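Local structure of putative leucoanthocyanidin reductase 1 (Vitis vinifera, 3I6I) at residues G17-I22 and K52-L57; G23-T28 and A197-G202. The protein is an NADPH-dependent reductase of flavonoid metabolism that converts leucoanthocyanidin to the corresponding flavan-3-ol, using a Rossmann-type fold to bind the cofactor. One frame throughout, in Å; residues are numbered along the deposited sequence.

Interaction 1: G17-I22 and K52-L57; sequences GATGFI and KIFKAL. With NDP (NADPH dihydro-nicotinamide-adenine-dinucleotide phosphate), chain B.
One face of the Phe54 ring receives the methyl group of Thr19: CG2 stands 3.4 Å above the ring plane, displaced toward the rim and nearest CZ, a CH-pi contact tilted 27° from the ring normal. The Phe21 ring lies well clear of 52-57 and has C5N of the NADPH nicotinamide at its edge, near the ring plane. With chi1 at 68°, the OG1 of Thr19 sits between the backbone N and the carbonyl carbon, while CG2 lies anti to that carbon; one branch therefore serves the cofactor and the other the helix. OG1 is 2.6 Å from the ribose hydroxyl O3B of NADPH, a short hydrogen bond to which the Thr19 N adds a weak one. Next to the methyl contact, Ile53 brings CD1 to 3.4 Å from Thr19 O, and its CG2 branch lies against Ala18 O. The CD1 of Leu57 meets Ala18 CB at 4.1 Å, an apolar contact. With an alanine in place of Thr19, the ribose O3B is likely to keep only the weak backbone N bond from this turn, and a gap would probably open over the Phe54 face. The two amides that follow hold the pyrophosphate: Phe21 N gives a bond of 2.9 Å to O2A, and Ile22 N one to O1N that is nearly straight at 172°. A CB on Gly17 or Gly20 would run into the cofactor. This is the glycine-rich dinucleotide-binding turn of a Rossmann fold, GATGFI, linking strand 13-16 to helix 21-32 and backed here by helix 48-59.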
loop_
_atom_site.group_PDB
_atom_site.type_symbol
_atom_site.label_atom_id
_atom_site.label_comp_id
_atom_site.label_asym_id
_atom_site.label_seq_id
_atom_site.Cartn_x
_atom_site.Cartn_y
_atom_site.Cartn_z
ATOM N N GLY A 17 1.525 0.598 -12.320
ATOM C CA GLY A 17 2.448 0.975 -11.238
ATOM C C GLY A 17 3.307 -0.162 -10.728
ATOM O O GLY A 17 3.834 -0.117 -9.600
ATOM N N ALA A 18 3.499 -1.175 -11.557
ATOM C CA ALA A 18 4.318 -2.336 -11.174
ATOM C C ALA A 18 5.817 -2.046 -10.891
ATOM O O ALA A 18 6.483 -2.865 -10.252
ATOM C CB ALA A 18 4.169 -3.438 -12.205
ATOM N N THR A 19 6.353 -0.908 -11.351
ATOM C CA THR A 19 7.758 -0.551 -11.073
ATOM C C THR A 19 7.923 0.258 -9.792
ATOM O O THR A 19 9.056 0.574 -9.395
ATOM C CB THR A 19 8.424 0.230 -12.235
ATOM O OG1 THR A 19 7.836 1.528 -12.352
ATOM C CG2 THR A 19 8.279 -0.513 -13.520
ATOM N N GLY A 20 6.795 0.534 -9.144
ATOM C CA GLY A 20 6.719 1.232 -7.877
ATOM C C GLY A 20 7.045 0.347 -6.694
ATOM O O GLY A 20 7.200 -0.868 -6.819
ATOM N N PHE A 21 7.201 0.969 -5.546
ATOM C CA PHE A 21 7.616 0.246 -4.356
ATOM C C PHE A 21 6.608 -0.889 -4.015
ATOM O O PHE A 21 6.961 -2.088 -3.998
ATOM C CB PHE A 21 7.748 1.248 -3.222
ATOM C CG PHE A 21 8.171 0.647 -1.940
ATOM C CD1 PHE A 21 9.369 -0.042 -1.843
ATOM C CD2 PHE A 21 7.388 0.776 -0.812
ATOM C CE1 PHE A 21 9.782 -0.609 -0.632
ATOM C CE2 PHE A 21 7.797 0.216 0.398
ATOM C CZ PHE A 21 9.000 -0.478 0.479
ATOM N N ILE A 22 5.346 -0.525 -3.789
ATOM C CA ILE A 22 4.311 -1.525 -3.526
ATOM C C ILE A 22 4.016 -2.372 -4.758
ATOM O O ILE A 22 3.789 -3.587 -4.682
ATOM C CB ILE A 22 2.979 -0.840 -3.006
ATOM C CG1 ILE A 22 3.215 -0.228 -1.629
ATOM C CG2 ILE A 22 1.767 -1.813 -3.003
ATOM C CD1 ILE A 22 3.685 -1.228 -0.585
ATOM N N LYS A 52 15.649 -3.163 -14.584
ATOM C CA LYS A 52 15.812 -4.311 -13.695
ATOM C C LYS A 52 14.464 -4.962 -13.388
ATOM O O LYS A 52 14.271 -6.165 -13.580
ATOM C CB LYS A 52 16.495 -3.883 -12.389
ATOM N N ILE A 53 13.521 -4.151 -12.942
ATOM C CA ILE A 53 12.191 -4.645 -12.583
ATOM C C ILE A 53 11.464 -5.293 -13.771
ATOM O O ILE A 53 10.968 -6.416 -13.656
ATOM C CB ILE A 53 11.321 -3.510 -11.983
ATOM C CG1 ILE A 53 11.932 -2.976 -10.673
ATOM C CG2 ILE A 53 9.897 -4.007 -11.718
ATOM C CD1 ILE A 53 11.500 -1.540 -10.322
ATOM N N PHE A 54 11.389 -4.599 -14.907
ATOM C CA PHE A 54 10.691 -5.147 -16.084
ATOM C C PHE A 54 11.283 -6.476 -16.576
ATOM O O PHE A 54 10.548 -7.346 -17.041
ATOM C CB PHE A 54 10.683 -4.162 -17.255
ATOM C CG PHE A 54 9.696 -3.043 -17.107
ATOM C CD1 PHE A 54 8.348 -3.304 -16.918
ATOM C CD2 PHE A 54 10.107 -1.726 -17.207
ATOM C CE1 PHE A 54 7.436 -2.273 -16.795
ATOM C CE2 PHE A 54 9.187 -0.686 -17.098
ATOM C CZ PHE A 54 7.864 -0.965 -16.882
ATOM N N LYS A 55 12.594 -6.618 -16.491
ATOM C CA LYS A 55 13.263 -7.850 -16.892
ATOM C C LYS A 55 12.828 -9.004 -15.982
ATOM O O LYS A 55 12.397 -10.055 -16.457
ATOM N N ALA A 56 12.946 -8.792 -14.680
ATOM C CA ALA A 56 12.522 -9.792 -13.679
ATOM C C ALA A 56 11.077 -10.275 -13.896
ATOM O O ALA A 56 10.813 -11.492 -13.860
ATOM C CB ALA A 56 12.678 -9.238 -12.288
ATOM N N LEU A 57 10.165 -9.327 -14.148
ATOM C CA LEU A 57 8.756 -9.634 -14.350
ATOM C C LEU A 57 8.511 -10.387 -15.659
ATOM O O LEU A 57 7.752 -11.358 -15.678
ATOM C CB LEU A 57 7.879 -8.356 -14.256
ATOM C CG LEU A 57 7.868 -7.579 -12.925
ATOM C CD1 LEU A 57 7.002 -6.324 -12.952
ATOM C CD2 LEU A 57 7.400 -8.490 -11.757
HETATM P PA NDP B . 5.636 4.654 -6.633
HETATM O O1A NDP B . 5.890 6.112 -6.929
HETATM O O2A NDP B . 6.863 3.779 -5.983
HETATM O O5B NDP B . 5.146 3.787 -7.896
HETATM C C5B NDP B . 4.142 4.279 -8.727
HETATM C C4B NDP B . 3.993 3.450 -9.946
HETATM O O4B NDP B . 2.864 4.110 -10.638
HETATM C C3B NDP B . 5.217 3.560 -10.891
HETATM O O3B NDP B . 5.447 2.321 -11.614
HETATM C C2B NDP B . 4.803 4.660 -11.866
HETATM O O2B NDP B . 5.462 4.473 -13.119
HETATM C C1B NDP B . 3.323 4.320 -12.028
HETATM N N9A NDP B . 2.478 5.370 -12.594
HETATM C C8A NDP B . 2.289 6.580 -12.069
HETATM N N7A NDP B . 1.431 7.257 -12.836
HETATM C C5A NDP B . 1.057 6.465 -13.846
HETATM C C6A NDP B . 0.200 6.632 -14.936
HETATM N N6A NDP B . -0.463 7.777 -15.110
HETATM N N1A NDP B . 0.047 5.612 -15.804
HETATM C C2A NDP B . 0.688 4.461 -15.615
HETATM N N3A NDP B . 1.506 4.256 -14.575
HETATM C C4A NDP B . 1.712 5.256 -13.689
HETATM O O3 NDP B . 4.413 4.578 -5.603
HETATM P PN NDP B . 4.299 3.826 -4.155
HETATM O O1N NDP B . 4.572 2.370 -4.103
HETATM O O2N NDP B . 5.099 4.774 -3.187
HETATM O O5D NDP B . 2.728 4.194 -3.838
HETATM C C5D NDP B . 1.681 3.331 -4.305
HETATM C C4D NDP B . 0.506 3.443 -3.375
HETATM O O4D NDP B . 0.973 2.807 -2.152
HETATM C C3D NDP B . 0.090 4.847 -3.015
HETATM O O3D NDP B . -1.322 4.865 -2.828
HETATM C C2D NDP B . 0.759 5.053 -1.669
HETATM O O2D NDP B . -0.061 5.915 -0.907
HETATM C C1D NDP B . 0.715 3.661 -1.045
HETATM N N1N NDP B . 1.873 3.308 -0.148
HETATM C C2N NDP B . 1.678 2.636 1.084
HETATM C C3N NDP B . 2.630 2.655 2.014
HETATM C C7N NDP B . 2.418 1.894 3.337
HETATM O O7N NDP B . 1.393 1.229 3.528
HETATM N N7N NDP B . 3.418 1.930 4.202
HETATM C C4N NDP B . 3.933 3.426 1.750
HETATM C C5N NDP B . 4.194 3.564 0.254
HETATM C C6N NDP B . 3.206 3.438 -0.622
HETATM P P2B NDP B . 6.597 5.615 -13.597
HETATM O O1X NDP B . 7.785 5.536 -12.708
HETATM O O2X NDP B . 6.827 5.272 -15.132
HETATM O O3X NDP B . 5.872 7.019 -13.506
#

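Interaction 2: G23-T28 and A197-G202; sequences GQFVAT and AGTDIG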
loop_
_atom_site.group_PDB
_atom_site.type_symbol
_atom_site.label_atom_id
_atom_site.label_comp_id
_atom_site.label_asym_id
_atom_site.label_seq_id
_atom_site.Cartn_x
_atom_site.Cartn_y
_atom_site.Cartn_z
ATOM N N GLY A 23 3.949 -1.715 -5.895
ATOM C CA GLY A 23 3.632 -2.383 -7.140
ATOM C C GLY A 23 4.543 -3.560 -7.466
ATOM O O GLY A 23 4.044 -4.572 -7.965
ATOM N N GLN A 24 5.838 -3.472 -7.135
ATOM C CA GLN A 24 6.803 -4.555 -7.422
ATOM C C GLN A 24 6.394 -5.827 -6.642
ATOM O O GLN A 24 6.433 -6.956 -7.162
ATOM C CB GLN A 24 8.262 -4.178 -7.024
ATOM C CG GLN A 24 8.980 -3.134 -7.921
ATOM C CD GLN A 24 10.308 -2.567 -7.285
ATOM N N PHE A 25 6.013 -5.631 -5.387
ATOM C CA PHE A 25 5.572 -6.756 -4.541
ATOM C C PHE A 25 4.261 -7.368 -5.067
ATOM O O PHE A 25 4.138 -8.586 -5.132
ATOM C CB PHE A 25 5.369 -6.294 -3.097
ATOM C CG PHE A 25 6.636 -5.914 -2.392
ATOM C CD1 PHE A 25 7.585 -6.868 -2.093
ATOM C CD2 PHE A 25 6.847 -4.611 -1.978
ATOM C CE1 PHE A 25 8.751 -6.546 -1.397
ATOM C CE2 PHE A 25 8.022 -4.263 -1.293
ATOM C CZ PHE A 25 8.975 -5.227 -1.013
ATOM N N VAL A 26 3.304 -6.523 -5.455
ATOM C CA VAL A 26 1.989 -7.007 -5.940
ATOM C C VAL A 26 2.158 -7.782 -7.245
ATOM O O VAL A 26 1.597 -8.853 -7.417
ATOM C CB VAL A 26 0.996 -5.850 -6.140
ATOM C CG1 VAL A 26 -0.282 -6.350 -6.872
ATOM C CG2 VAL A 26 0.665 -5.184 -4.754
ATOM N N ALA A 27 2.949 -7.228 -8.166
ATOM C CA ALA A 27 3.207 -7.868 -9.474
ATOM C C ALA A 27 3.922 -9.211 -9.350
ATOM O O ALA A 27 3.541 -10.197 -9.994
ATOM C CB ALA A 27 3.999 -6.880 -10.415
ATOM N N THR A 28 4.938 -9.272 -8.487
ATOM C CA THR A 28 5.677 -10.489 -8.259
ATOM C C THR A 28 4.770 -11.550 -7.692
ATOM O O THR A 28 4.845 -12.696 -8.106
ATOM C CB THR A 28 6.913 -10.234 -7.334
ATOM O OG1 THR A 28 7.806 -9.346 -8.015
ATOM C CG2 THR A 28 7.668 -11.535 -7.016
ATOM N N ALA A 197 5.211 -7.121 6.146
ATOM C CA ALA A 197 6.217 -7.293 5.117
ATOM C C ALA A 197 5.696 -6.966 3.722
ATOM O O ALA A 197 4.604 -7.349 3.356
ATOM C CB ALA A 197 6.787 -8.736 5.115
ATOM N N GLY A 198 6.515 -6.279 2.933
ATOM C CA GLY A 198 6.235 -6.111 1.510
ATOM C C GLY A 198 5.729 -7.361 0.792
ATOM O O GLY A 198 4.746 -7.317 0.033
ATOM N N THR A 199 6.415 -8.475 0.984
ATOM C CA THR A 199 6.052 -9.721 0.321
ATOM C C THR A 199 4.663 -10.186 0.747
ATOM O O THR A 199 3.955 -10.797 -0.059
ATOM C CB THR A 199 7.107 -10.856 0.530
ATOM O OG1 THR A 199 7.285 -11.120 1.928
ATOM C CG2 THR A 199 8.469 -10.483 -0.076
ATOM N N ASP A 200 4.289 -9.928 2.002
ATOM C CA ASP A 200 2.937 -10.249 2.501
ATOM C C ASP A 200 1.883 -9.272 1.955
ATOM O O ASP A 200 0.772 -9.654 1.684
ATOM C CB ASP A 200 2.883 -10.269 4.039
ATOM C CG ASP A 200 3.475 -11.538 4.630
ATOM O OD1 ASP A 200 3.527 -12.571 3.924
ATOM O OD2 ASP A 200 3.892 -11.502 5.814
ATOM N N ILE A 201 2.225 -8.007 1.798
ATOM C CA ILE A 201 1.281 -7.095 1.145
ATOM C C ILE A 201 0.972 -7.622 -0.267
ATOM O O ILE A 201 -0.196 -7.674 -0.678
ATOM C CB ILE A 201 1.840 -5.692 1.038
ATOM C CG1 ILE A 201 2.047 -5.090 2.424
ATOM C CG2 ILE A 201 0.848 -4.787 0.161
ATOM C CD1 ILE A 201 2.811 -3.766 2.399
ATOM N N GLY A 202 1.992 -8.050 -1.016
ATOM C CA GLY A 202 1.744 -8.610 -2.342
ATOM C C GLY A 202 0.946 -9.908 -2.308
ATOM O O GLY A 202 -0.050 -10.079 -3.007
#
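Phe25 leans its ring on the first turn of helix 198-208, and from CB outward nearly every atom of the side chain meets Gly198. CB begins at 3.4 Å from Gly198 O, and CG keeps the same carbonyl oxygen close. With CG anti to its own carbonyl carbon (chi1 -68°), the ring is laid across the glycine backbone. Along one edge of the ring, CD1 is nearest Gly198 C, and CE1 goes on to the Thr199 N and, at 4.2 Å, to the Thr199 CG2; along the other, CD2 and CE2 pass Gly198 CA, which CZ at the tip also meets at 3.8 Å. The alpha carbon is thus centred over the face, 3.6 Å from the ring centroid and only 3° off its normal, a CH-pi contact. A side chain on Gly198 would strike CZ. One turn later Gly202 repeats the theme: its CA lies 3.9 Å from Val26 CA and 3.7 Å from Phe25 O, so a CB there would clash with that oxygen. The short helical segments approach to 7.7 Å between axes and cross at -54°, joining the helix that follows the nucleotide-binding turn to helix 198-208. Ile162, a cofactor-binding residue, touches Phe25 and Ile201. Thr199 OG1 is hydrogen-bonded to Arg305 NH1, and CG2 is the branch that approaches the ring. Made largely of ring carbons and glycine backbone, with Val26 and the Thr199 methyl beside them, the contact rests on close fit and CH-pi attraction rather than polar bonds, and the two glycines permit the helices to come this near.

How the interactions relate
The two contacts, with centres about 10 Å apart, share helix 21-32. Interaction 1 secures the turn that grips NADPH against helix 48-59, and interaction 2 sets the start of helix 21-32 against helix 198-208. They also meet directly: Gln24 CG lies 3.4 Å from Ala18 O, and Ala27 CB 3.9 Å from Ala18 CB. From helix 48-59, Ile53 CD1 packs 3.4 Å from Gln24 CD, and Leu57 CD2 comes to 3.9 Å from Thr28 OG1. The cofactor belongs to interaction 1; the nearest atoms of the Phe25 side chain and the bound NADPH are about 8 Å apart. Ile162, touching Phe21, Ile22, Phe25 and Ile201, links the pocket to interaction 2.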